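Trehalose-6-phosphate phosphatase-related protein (Thermoplasma acidophilum, PDB 1U02) removes the phosphate from trehalose 6-phosphate to give free trehalose, with magnesium as cofactor, and cleaves para-nitrophenyl phosphate less efficiently. Local coordinates at residues 17-22 / 116-121; 21-26 / 53-58; 46-51 / 109-114; 101-106 / 128-133. One frame throughout, in Å; residues are numbered along the deposited sequence.

Contact 1. Residues 17-22 / 116-121. With NA (sodium ion), chain C.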
# COMPACT_ATOMS: atom_id res chain seq x y z
N MSE A 17 -13.29 -7.30 3.01
CA MSE A 17 -14.32 -6.30 2.75
C MSE A 17 -14.23 -5.08 3.68
O MSE A 17 -14.65 -3.99 3.31
CB MSE A 17 -15.72 -6.92 2.87
CG MSE A 17 -16.84 -5.98 2.46
SE MSE A 17 -16.69 -5.40 0.60
CE MSE A 17 -17.83 -6.73 -0.22
N ASN A 18 -13.69 -5.28 4.88
CA ASN A 18 -13.53 -4.20 5.86
C ASN A 18 -12.03 -3.92 6.05
O ASN A 18 -11.42 -4.37 7.02
CB ASN A 18 -14.16 -4.59 7.20
CG ASN A 18 -15.66 -4.87 7.09
OD1 ASN A 18 -16.27 -4.67 6.04
ND2 ASN A 18 -16.26 -5.33 8.19
N PRO A 19 -11.42 -3.14 5.14
CA PRO A 19 -9.99 -2.81 5.22
C PRO A 19 -9.49 -2.17 6.51
O PRO A 19 -8.29 -2.23 6.80
CB PRO A 19 -9.77 -1.91 3.99
CG PRO A 19 -11.13 -1.30 3.75
CD PRO A 19 -12.06 -2.47 3.99
N GLU A 20 -10.38 -1.58 7.29
CA GLU A 20 -9.94 -0.96 8.54
C GLU A 20 -9.57 -2.01 9.59
O GLU A 20 -8.92 -1.69 10.59
CB GLU A 20 -11.05 -0.06 9.09
CG GLU A 20 -12.29 -0.80 9.59
CD GLU A 20 -13.27 -1.16 8.47
OE1 GLU A 20 -12.94 -0.99 7.28
OE2 GLU A 20 -14.38 -1.61 8.81
N GLU A 21 -9.97 -3.25 9.37
CA GLU A 21 -9.71 -4.33 10.32
C GLU A 21 -8.42 -5.11 10.07
O GLU A 21 -8.09 -6.02 10.82
CB GLU A 21 -10.88 -5.33 10.29
CG GLU A 21 -12.26 -4.74 10.58
CD GLU A 21 -13.37 -5.78 10.50
OE1 GLU A 21 -13.04 -6.98 10.40
OE2 GLU A 21 -14.56 -5.40 10.56
N SER A 22 -7.68 -4.75 9.03
CA SER A 22 -6.47 -5.48 8.66
C SER A 22 -5.23 -5.39 9.56
O SER A 22 -4.12 -5.15 9.08
CB SER A 22 -6.08 -5.12 7.23
OG SER A 22 -7.13 -5.46 6.34
N LEU A 116 -10.01 7.59 0.51
CA LEU A 116 -10.39 6.39 -0.21
C LEU A 116 -11.89 6.14 -0.12
O LEU A 116 -12.46 6.11 0.97
CB LEU A 116 -9.60 5.20 0.36
CG LEU A 116 -9.71 3.81 -0.26
CD1 LEU A 116 -8.47 2.99 0.10
CD2 LEU A 116 -10.97 3.13 0.23
N TYR A 117 -12.53 6.00 -1.28
CA TYR A 117 -13.96 5.74 -1.34
C TYR A 117 -14.13 4.26 -1.66
O TYR A 117 -13.67 3.78 -2.70
CB TYR A 117 -14.60 6.61 -2.43
CG TYR A 117 -14.40 8.09 -2.21
CD1 TYR A 117 -15.34 8.85 -1.50
CD2 TYR A 117 -13.25 8.73 -2.66
CE1 TYR A 117 -15.12 10.20 -1.24
CE2 TYR A 117 -13.02 10.08 -2.40
CZ TYR A 117 -13.96 10.81 -1.69
OH TYR A 117 -13.72 12.14 -1.45
N HIS A 118 -14.76 3.52 -0.75
CA HIS A 118 -14.97 2.09 -0.94
C HIS A 118 -16.41 1.87 -1.38
O HIS A 118 -17.35 2.20 -0.65
CB HIS A 118 -14.69 1.32 0.35
CG HIS A 118 -14.39 -0.14 0.14
ND1 HIS A 118 -15.21 -0.97 -0.59
CD2 HIS A 118 -13.35 -0.90 0.55
CE1 HIS A 118 -14.69 -2.19 -0.62
NE2 HIS A 118 -13.55 -2.17 0.06
N LEU A 119 -16.58 1.31 -2.57
CA LEU A 119 -17.92 1.07 -3.10
C LEU A 119 -18.42 -0.35 -2.88
O LEU A 119 -19.46 -0.72 -3.40
CB LEU A 119 -17.95 1.39 -4.61
CG LEU A 119 -17.89 2.88 -5.01
CD1 LEU A 119 -16.58 3.49 -4.56
CD2 LEU A 119 -18.05 3.01 -6.53
N GLY A 120 -17.68 -1.13 -2.11
CA GLY A 120 -18.05 -2.51 -1.86
C GLY A 120 -19.46 -2.80 -1.38
O GLY A 120 -20.11 -3.73 -1.87
N LEU A 121 -19.96 -2.02 -0.43
CA LEU A 121 -21.29 -2.26 0.12
C LEU A 121 -22.37 -1.44 -0.57
O LEU A 121 -23.55 -1.55 -0.24
CB LEU A 121 -21.30 -1.93 1.61
CG LEU A 121 -20.25 -2.63 2.47
CD1 LEU A 121 -20.33 -2.10 3.89
CD2 LEU A 121 -20.47 -4.13 2.44
NA NA C . -6.44 -5.95 3.74
O HOH W 1 -8.49 -5.41 2.36
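The loop that follows strand 3-7 and the magnesium ligands Asp7 and Asp9 comes up here against the end of strand 114-118, where Met17 and Pro19 rest on His118. Met17 is a selenomethionine in this crystal. With its CG anti to the backbone N (chi1 -173°) and the chain bent beyond, SE swings toward the imidazole and stops 4.0 Å from CE1 of His118. Seen from the ring centroid, SE lies 55° off the normal, an oblique sulfur-aromatic-type approach. The same SE lies 4.0 Å from CA of Gly120; a CB on that glycine would run into both SE of Met17 and CE1 of His118. Pro19 meets a different ring carbon, its CG 3.9 Å from CD2 of His118. Farther out, CG of Met17 is 4.1 Å from CD2 of Leu121. No hydrogen bond crosses, but one at the turn just past the strand fixes the ring's rotation: Gly120 N donates to His118 ND1 at 2.9 Å, in the ring plane. Farther along the loop, Ser22 OG binds a sodium ion at 2.7 Å, with Asp9 OD1, Pro14 O and a water as its other ligands. Arg107 of strand 107-111 pairs by backbone with His118 and hydrogen-bonds through its guanidinium to Met17 O and Asn18 OD1, while Pro19 leans on Tyr109 and Tyr117 packs on Ile134 of helix 127-141.

Contact 2. Residues 21-26 / 53-58; sequences ESYADA and SRFLPL. With NA (sodium ion), chain C.
Phe55, the last residue of helix 49-55 in the HAD core, packs its ring against Ser22 and Tyr23 in the loop leading to helix 26-38. Its CB lies 3.8 Å from Ser22 O, and at CG the same oxygen comes to 3.4 Å, over one face of the ring and offset toward the rim. That oxygen also takes a hydrogen bond from Tyr8, a residue that probably binds substrate. CG stands anti to the carbonyl carbon (chi1 -75°), turning the CD1-CE1 edge to Tyr23. CD1 sits over the centre of the tyrosine ring, and CE1 is 3.4 Å from Tyr23 CE2. The result is a T-shaped pair, centroids 4.8 Å apart and planes at 79°. On the other edge, CE2 packs beside Arg47, and CZ at the tip approaches Ser22 N at 4.1 Å. With an alanine here the face of Tyr23 would probably lose its aromatic partner and a gap would open under Ser22 O. Next along, Ala24 CB touches Leu56 CD1 at 3.7 Å. The backbones join where Ala24 N donates to Phe55 O at 3.0 Å, a nearly straight bond (165°), and one water donates both to that same Phe55 O, at 2.8 Å, and to Ala24 O.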
# COMPACT_ATOMS: atom_id res chain seq x y z
N GLU A 21 -9.97 -3.25 9.37
CA GLU A 21 -9.71 -4.33 10.32
C GLU A 21 -8.42 -5.11 10.07
O GLU A 21 -8.09 -6.02 10.82
CB GLU A 21 -10.88 -5.33 10.29
CG GLU A 21 -12.26 -4.74 10.58
CD GLU A 21 -13.37 -5.78 10.50
OE1 GLU A 21 -13.04 -6.98 10.40
OE2 GLU A 21 -14.56 -5.40 10.56
N SER A 22 -7.68 -4.75 9.03
CA SER A 22 -6.47 -5.48 8.66
C SER A 22 -5.23 -5.39 9.56
O SER A 22 -4.12 -5.15 9.08
CB SER A 22 -6.08 -5.12 7.23
OG SER A 22 -7.13 -5.46 6.34
N TYR A 23 -5.43 -5.60 10.86
CA TYR A 23 -4.32 -5.59 11.80
C TYR A 23 -3.56 -6.91 11.65
O TYR A 23 -4.16 -7.94 11.37
CB TYR A 23 -4.85 -5.46 13.23
CG TYR A 23 -5.28 -4.06 13.55
CD1 TYR A 23 -4.53 -3.27 14.41
CD2 TYR A 23 -6.43 -3.51 12.99
CE1 TYR A 23 -4.91 -1.96 14.71
CE2 TYR A 23 -6.83 -2.21 13.27
CZ TYR A 23 -6.06 -1.45 14.14
OH TYR A 23 -6.45 -0.16 14.45
N ALA A 24 -2.25 -6.87 11.85
CA ALA A 24 -1.43 -8.06 11.73
C ALA A 24 -1.67 -9.00 12.91
O ALA A 24 -1.73 -8.56 14.06
CB ALA A 24 0.05 -7.68 11.68
N ASP A 25 -1.84 -10.29 12.63
CA ASP A 25 -2.04 -11.26 13.70
C ASP A 25 -0.68 -11.64 14.28
O ASP A 25 0.36 -11.28 13.71
CB ASP A 25 -2.78 -12.52 13.21
CG ASP A 25 -2.08 -13.21 12.04
OD1 ASP A 25 -0.85 -13.11 11.92
OD2 ASP A 25 -2.79 -13.88 11.25
N ALA A 26 -0.68 -12.35 15.40
CA ALA A 26 0.56 -12.76 16.06
C ALA A 26 1.54 -13.45 15.12
O ALA A 26 2.75 -13.25 15.22
CB ALA A 26 0.24 -13.69 17.24
N SER A 53 1.48 1.74 11.12
CA SER A 53 2.03 1.82 12.47
C SER A 53 1.15 1.12 13.50
O SER A 53 1.66 0.51 14.44
CB SER A 53 2.25 3.29 12.87
OG SER A 53 3.32 3.85 12.12
N ARG A 54 -0.17 1.20 13.35
CA ARG A 54 -1.02 0.51 14.29
C ARG A 54 -1.29 -0.93 13.84
O ARG A 54 -1.42 -1.83 14.68
CB ARG A 54 -2.34 1.26 14.53
CG ARG A 54 -3.25 1.46 13.34
CD ARG A 54 -4.51 2.22 13.80
NE ARG A 54 -5.49 2.39 12.73
CZ ARG A 54 -5.60 3.49 11.98
NH1 ARG A 54 -4.78 4.52 12.18
NH2 ARG A 54 -6.53 3.55 11.04
N PHE A 55 -1.34 -1.17 12.53
CA PHE A 55 -1.56 -2.52 12.02
C PHE A 55 -0.38 -3.43 12.35
O PHE A 55 -0.56 -4.58 12.74
CB PHE A 55 -1.71 -2.55 10.49
CG PHE A 55 -3.03 -2.05 9.97
CD1 PHE A 55 -4.18 -2.06 10.76
CD2 PHE A 55 -3.13 -1.62 8.65
CE1 PHE A 55 -5.41 -1.65 10.24
CE2 PHE A 55 -4.35 -1.21 8.11
CZ PHE A 55 -5.50 -1.23 8.91
N LEU A 56 0.82 -2.90 12.16
CA LEU A 56 2.07 -3.63 12.36
C LEU A 56 3.01 -2.79 13.22
O LEU A 56 3.98 -2.23 12.71
CB LEU A 56 2.71 -3.87 10.99
CG LEU A 56 3.87 -4.82 10.79
CD1 LEU A 56 3.37 -6.25 10.94
CD2 LEU A 56 4.48 -4.62 9.40
N PRO A 57 2.76 -2.73 14.54
CA PRO A 57 3.60 -1.93 15.44
C PRO A 57 5.01 -2.46 15.72
O PRO A 57 5.39 -2.69 16.87
CB PRO A 57 2.75 -1.84 16.71
CG PRO A 57 2.06 -3.17 16.74
CD PRO A 57 1.72 -3.46 15.28
N LEU A 58 5.79 -2.62 14.65
CA LEU A 58 7.15 -3.12 14.75
C LEU A 58 8.13 -2.05 14.29
O LEU A 58 7.76 -1.08 13.62
CB LEU A 58 7.34 -4.36 13.87
CG LEU A 58 6.46 -5.57 14.16
CD1 LEU A 58 6.69 -6.63 13.09
CD2 LEU A 58 6.77 -6.12 15.54
NA NA C . -6.44 -5.95 3.74
O HOH W 2 -1.35 -5.90 15.03
O HOH W 1 -8.49 -5.41 2.36

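Contact 3. Residues 46-51 / 109-114; sequences GRSPEE and YRKNLA
Glu51 and Lys111 both turn CG anti to their carbonyl carbons (chi1 -78° and -58°) and extend from there, the lysine crossing the glutamate at about a right angle. In the resulting salt-bridge network Lys111 NZ meets Glu51 OE1 at 2.8 Å on the syn lone pair, and more weakly OE2 at 3.1 Å, while Arg47 NH1 bridges to Glu51 OE2 at 3.1 Å, from above the carboxylate plane. On its anti side OE1 also accepts a nearly straight bond from Ser48 N, 2.9 Å long (171°), and Glu51 N returns one to Ser48 OG at 3.2 Å: a capping box at the start of helix 49-55. Arg47 NE makes a salt bridge to Asp9, a magnesium ligand. An alanine in place of Glu51 would remove the carboxylate and is likely to leave Lys111 without its mate and Ser48 N without its acceptor, the amine near Arg47 with no anion between. A water links Lys111 NZ to Gly46 O, and two join Glu50 OE1 to Asn112. The network ties the start of the core helix to the type I turn Lys111-Ala114 between strands 107-111 and 114-118; Tyr65 packs against Ser48, and Leu86 of helix 86-96 against Asn112.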
# COMPACT_ATOMS: atom_id res chain seq x y z
N GLY A 46 -0.10 1.64 0.01
CA GLY A 46 -0.84 2.83 -0.35
C GLY A 46 -1.45 3.37 0.93
O GLY A 46 -2.02 4.46 0.96
N ARG A 47 -1.34 2.59 2.00
CA ARG A 47 -1.86 2.97 3.31
C ARG A 47 -1.01 4.11 3.86
O ARG A 47 0.07 4.39 3.35
CB ARG A 47 -1.76 1.79 4.29
CG ARG A 47 -2.54 0.55 3.91
CD ARG A 47 -3.97 0.60 4.41
NE ARG A 47 -4.59 -0.72 4.32
CZ ARG A 47 -5.73 -1.06 4.89
NH1 ARG A 47 -6.41 -0.18 5.61
NH2 ARG A 47 -6.20 -2.30 4.75
N SER A 48 -1.51 4.75 4.92
CA SER A 48 -0.80 5.85 5.57
C SER A 48 0.13 5.28 6.64
O SER A 48 0.02 4.11 7.02
CB SER A 48 -1.79 6.78 6.25
OG SER A 48 -2.51 6.08 7.26
N PRO A 49 1.07 6.10 7.14
CA PRO A 49 2.00 5.65 8.17
C PRO A 49 1.22 5.37 9.46
O PRO A 49 1.57 4.48 10.23
CB PRO A 49 2.95 6.83 8.34
CG PRO A 49 2.84 7.58 7.06
CD PRO A 49 1.39 7.47 6.70
N GLU A 50 0.16 6.14 9.69
CA GLU A 50 -0.64 5.95 10.89
C GLU A 50 -1.30 4.57 10.85
O GLU A 50 -1.41 3.90 11.87
CB GLU A 50 -1.72 7.03 11.02
CG GLU A 50 -1.20 8.44 11.28
CD GLU A 50 -0.42 9.00 10.10
OE1 GLU A 50 -0.93 8.94 8.96
OE2 GLU A 50 0.70 9.51 10.31
N GLU A 51 -1.73 4.14 9.66
CA GLU A 51 -2.37 2.83 9.52
C GLU A 51 -1.38 1.68 9.72
O GLU A 51 -1.62 0.79 10.53
CB GLU A 51 -3.02 2.69 8.13
CG GLU A 51 -4.34 3.41 8.00
CD GLU A 51 -4.88 3.38 6.58
OE1 GLU A 51 -4.24 3.97 5.69
OE2 GLU A 51 -5.95 2.76 6.36
N TYR A 109 -12.75 6.48 3.79
CA TYR A 109 -11.62 6.35 4.70
C TYR A 109 -10.71 7.56 4.53
O TYR A 109 -10.07 7.73 3.50
CB TYR A 109 -10.87 5.06 4.41
CG TYR A 109 -11.72 3.83 4.61
CD1 TYR A 109 -11.74 3.17 5.83
CD2 TYR A 109 -12.50 3.33 3.57
CE1 TYR A 109 -12.52 2.03 6.03
CE2 TYR A 109 -13.28 2.18 3.75
CZ TYR A 109 -13.29 1.54 4.98
OH TYR A 109 -14.06 0.41 5.15
N ARG A 110 -10.68 8.39 5.56
CA ARG A 110 -9.88 9.60 5.56
C ARG A 110 -8.44 9.37 6.00
O ARG A 110 -8.19 8.65 6.96
CB ARG A 110 -10.52 10.64 6.48
CG ARG A 110 -9.72 11.92 6.62
CD ARG A 110 -10.37 12.84 7.64
NE ARG A 110 -9.75 14.16 7.67
CZ ARG A 110 -10.21 15.18 8.39
NH1 ARG A 110 -11.29 15.03 9.14
NH2 ARG A 110 -9.58 16.35 8.35
N LYS A 111 -7.51 9.97 5.27
CA LYS A 111 -6.09 9.88 5.59
C LYS A 111 -5.48 11.25 5.32
O LYS A 111 -6.06 12.04 4.56
CB LYS A 111 -5.42 8.80 4.73
CG LYS A 111 -6.08 7.45 4.93
CD LYS A 111 -5.61 6.39 3.98
CE LYS A 111 -6.50 5.16 4.14
NZ LYS A 111 -5.96 3.96 3.48
N ASN A 112 -4.34 11.56 5.92
CA ASN A 112 -3.73 12.87 5.72
C ASN A 112 -3.41 13.20 4.26
O ASN A 112 -3.50 14.36 3.86
CB ASN A 112 -2.46 13.01 6.56
CG ASN A 112 -2.76 12.97 8.05
OD1 ASN A 112 -3.79 13.47 8.49
ND2 ASN A 112 -1.85 12.40 8.82
N LEU A 113 -3.02 12.20 3.47
CA LEU A 113 -2.69 12.46 2.07
C LEU A 113 -3.51 11.65 1.07
O LEU A 113 -3.06 11.39 -0.04
CB LEU A 113 -1.19 12.23 1.83
CG LEU A 113 -0.30 13.25 2.55
CD1 LEU A 113 1.18 12.88 2.39
CD2 LEU A 113 -0.57 14.65 1.98
N ALA A 114 -4.72 11.27 1.47
CA ALA A 114 -5.58 10.52 0.57
C ALA A 114 -6.94 10.30 1.19
O ALA A 114 -7.09 10.28 2.41
CB ALA A 114 -4.95 9.16 0.23
O HOH W 3 -4.74 4.24 1.06
O HOH W 4 -3.53 9.69 8.10
O HOH W 5 -0.32 10.62 7.13

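Contact 4. Residues 101-106 / 128-133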
# COMPACT_ATOMS: atom_id res chain seq x y z
N SER A 101 -24.34 9.33 3.07
CA SER A 101 -25.79 9.30 3.18
C SER A 101 -26.42 9.40 1.78
O SER A 101 -27.50 8.85 1.54
CB SER A 101 -26.31 10.42 4.09
OG SER A 101 -25.96 11.71 3.60
N ASP A 102 -25.75 10.08 0.87
CA ASP A 102 -26.26 10.21 -0.50
C ASP A 102 -26.20 8.86 -1.21
O ASP A 102 -27.06 8.53 -2.03
CB ASP A 102 -25.45 11.24 -1.29
CG ASP A 102 -25.53 12.63 -0.69
OD1 ASP A 102 -26.60 13.00 -0.16
OD2 ASP A 102 -24.53 13.37 -0.78
N PHE A 103 -25.18 8.07 -0.87
CA PHE A 103 -24.98 6.75 -1.47
C PHE A 103 -24.83 5.71 -0.36
O PHE A 103 -23.71 5.25 -0.09
CB PHE A 103 -23.72 6.76 -2.33
CG PHE A 103 -23.69 7.85 -3.36
CD1 PHE A 103 -24.50 7.78 -4.50
CD2 PHE A 103 -22.87 8.96 -3.19
CE1 PHE A 103 -24.49 8.80 -5.46
CE2 PHE A 103 -22.85 9.99 -4.14
CZ PHE A 103 -23.66 9.91 -5.28
N PRO A 104 -25.94 5.32 0.28
CA PRO A 104 -25.93 4.33 1.37
C PRO A 104 -25.08 3.11 1.05
O PRO A 104 -25.31 2.42 0.05
CB PRO A 104 -27.41 3.99 1.54
CG PRO A 104 -28.08 5.30 1.21
CD PRO A 104 -27.33 5.70 -0.05
N GLY A 105 -24.11 2.82 1.92
CA GLY A 105 -23.25 1.68 1.69
C GLY A 105 -21.84 2.16 1.40
O GLY A 105 -20.86 1.47 1.71
N LEU A 106 -21.73 3.34 0.81
CA LEU A 106 -20.44 3.94 0.51
C LEU A 106 -19.70 4.16 1.83
O LEU A 106 -20.29 4.58 2.83
CB LEU A 106 -20.62 5.30 -0.18
CG LEU A 106 -19.35 6.15 -0.33
CD1 LEU A 106 -18.40 5.46 -1.29
CD2 LEU A 106 -19.70 7.54 -0.84
N PRO A 128 -21.84 4.99 -11.33
CA PRO A 128 -21.32 5.89 -12.36
C PRO A 128 -21.43 7.35 -11.91
O PRO A 128 -20.54 8.17 -12.15
CB PRO A 128 -22.20 5.58 -13.57
CG PRO A 128 -22.48 4.11 -13.40
CD PRO A 128 -22.78 4.01 -11.91
N LYS A 129 -22.54 7.66 -11.23
CA LYS A 129 -22.78 9.01 -10.72
C LYS A 129 -21.73 9.38 -9.68
O LYS A 129 -21.17 10.48 -9.71
CB LYS A 129 -24.17 9.09 -10.10
CG LYS A 129 -24.50 10.44 -9.48
CD LYS A 129 -25.84 10.40 -8.78
CE LYS A 129 -26.21 11.76 -8.20
NZ LYS A 129 -26.36 12.80 -9.27
N LEU A 130 -21.46 8.47 -8.75
CA LEU A 130 -20.48 8.72 -7.71
C LEU A 130 -19.10 8.92 -8.33
O LEU A 130 -18.36 9.82 -7.95
CB LEU A 130 -20.42 7.55 -6.72
CG LEU A 130 -19.32 7.67 -5.65
CD1 LEU A 130 -19.57 8.88 -4.76
CD2 LEU A 130 -19.29 6.40 -4.82
N ARG A 131 -18.77 8.06 -9.29
CA ARG A 131 -17.48 8.15 -9.95
C ARG A 131 -17.27 9.53 -10.55
O ARG A 131 -16.19 10.12 -10.40
CB ARG A 131 -17.37 7.08 -11.05
CG ARG A 131 -16.06 7.11 -11.81
CD ARG A 131 -16.00 6.01 -12.87
NE ARG A 131 -14.78 6.09 -13.67
CZ ARG A 131 -14.46 5.26 -14.66
NH1 ARG A 131 -15.29 4.27 -14.99
NH2 ARG A 131 -13.33 5.41 -15.33
N SER A 132 -18.29 10.06 -11.22
CA SER A 132 -18.19 11.38 -11.85
C SER A 132 -18.02 12.47 -10.79
O SER A 132 -17.31 13.45 -11.02
CB SER A 132 -19.42 11.67 -12.72
OG SER A 132 -20.59 11.84 -11.93
N ARG A 133 -18.66 12.31 -9.64
CA ARG A 133 -18.54 13.29 -8.56
C ARG A 133 -17.12 13.31 -8.03
O ARG A 133 -16.55 14.37 -7.79
CB ARG A 133 -19.47 12.96 -7.38
CG ARG A 133 -20.94 13.25 -7.59
CD ARG A 133 -21.65 13.18 -6.23
NE ARG A 133 -23.10 13.36 -6.32
CZ ARG A 133 -23.91 13.37 -5.27
NH1 ARG A 133 -23.43 13.22 -4.05
NH2 ARG A 133 -25.22 13.54 -5.45
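Phe103, just past helix 99-102, points its ring at helix 127-141. Over the centre of one face stands Leu130 CB, 4.3 Å from the ring centroid and only 10° off the normal, a CH-pi contact. On the same side Leu130 CD1 hangs just outside the rim, 3.5 Å from CE2 of Phe103. Asp102 CB lies over the opposite face, toward the rim. At the edge, Lys129 CD lies in the ring plane, 3.9 Å from CE1 of Phe103. The side chains of Arg133 and Phe103 run toward each other, the guanidinium turned 65° from the ring, so that Phe103 CZ sits over the middle of the guanidinium face, 3.5 Å from Arg133 CZ. At that guanidinium's edge, NH1 makes a weak salt bridge of 3.5 Å to Asp102 OD2, the carboxylate standing steeply across it. Leu130 holds CG anti to the backbone N (chi1 175°), bringing CD2 tip to tip with Leu106 CD1 at 3.8 Å. This mainly apolar seam, with a weak ion pair at its rim, joins helix 99-102 and the loop before strand 107-111 to helix 127-141; Trp99 packs on both leucines and makes a cation-pi contact with Arg133, while Met122 and Met126 lie against Phe103.

Overall arrangement
Contacts 1 and 3 bridge the two sheets: the eight-stranded mixed sheet of the HAD core, whose loop 17-22 and start of helix 49-55 they use, and the antiparallel four-stranded sheet, on neighbouring strands 114-118 and 107-111. Their centres are 13 Å apart, and contact 3 nests along the chain inside contact 1. Contact 2 stays within the core, sharing Glu21 and Ser22 with contact 1 and helix 49-55 with contact 3; it closes before contact 4 opens. Contact 4, whose segments alternate with those of contacts 1 and 3, is centred 30 Å from contact 2 but 15 Å from contact 1. Contacts 1 to 3 gather near the metal site, consistent with a catalytic cleft between core and cap; contact 4 lies away.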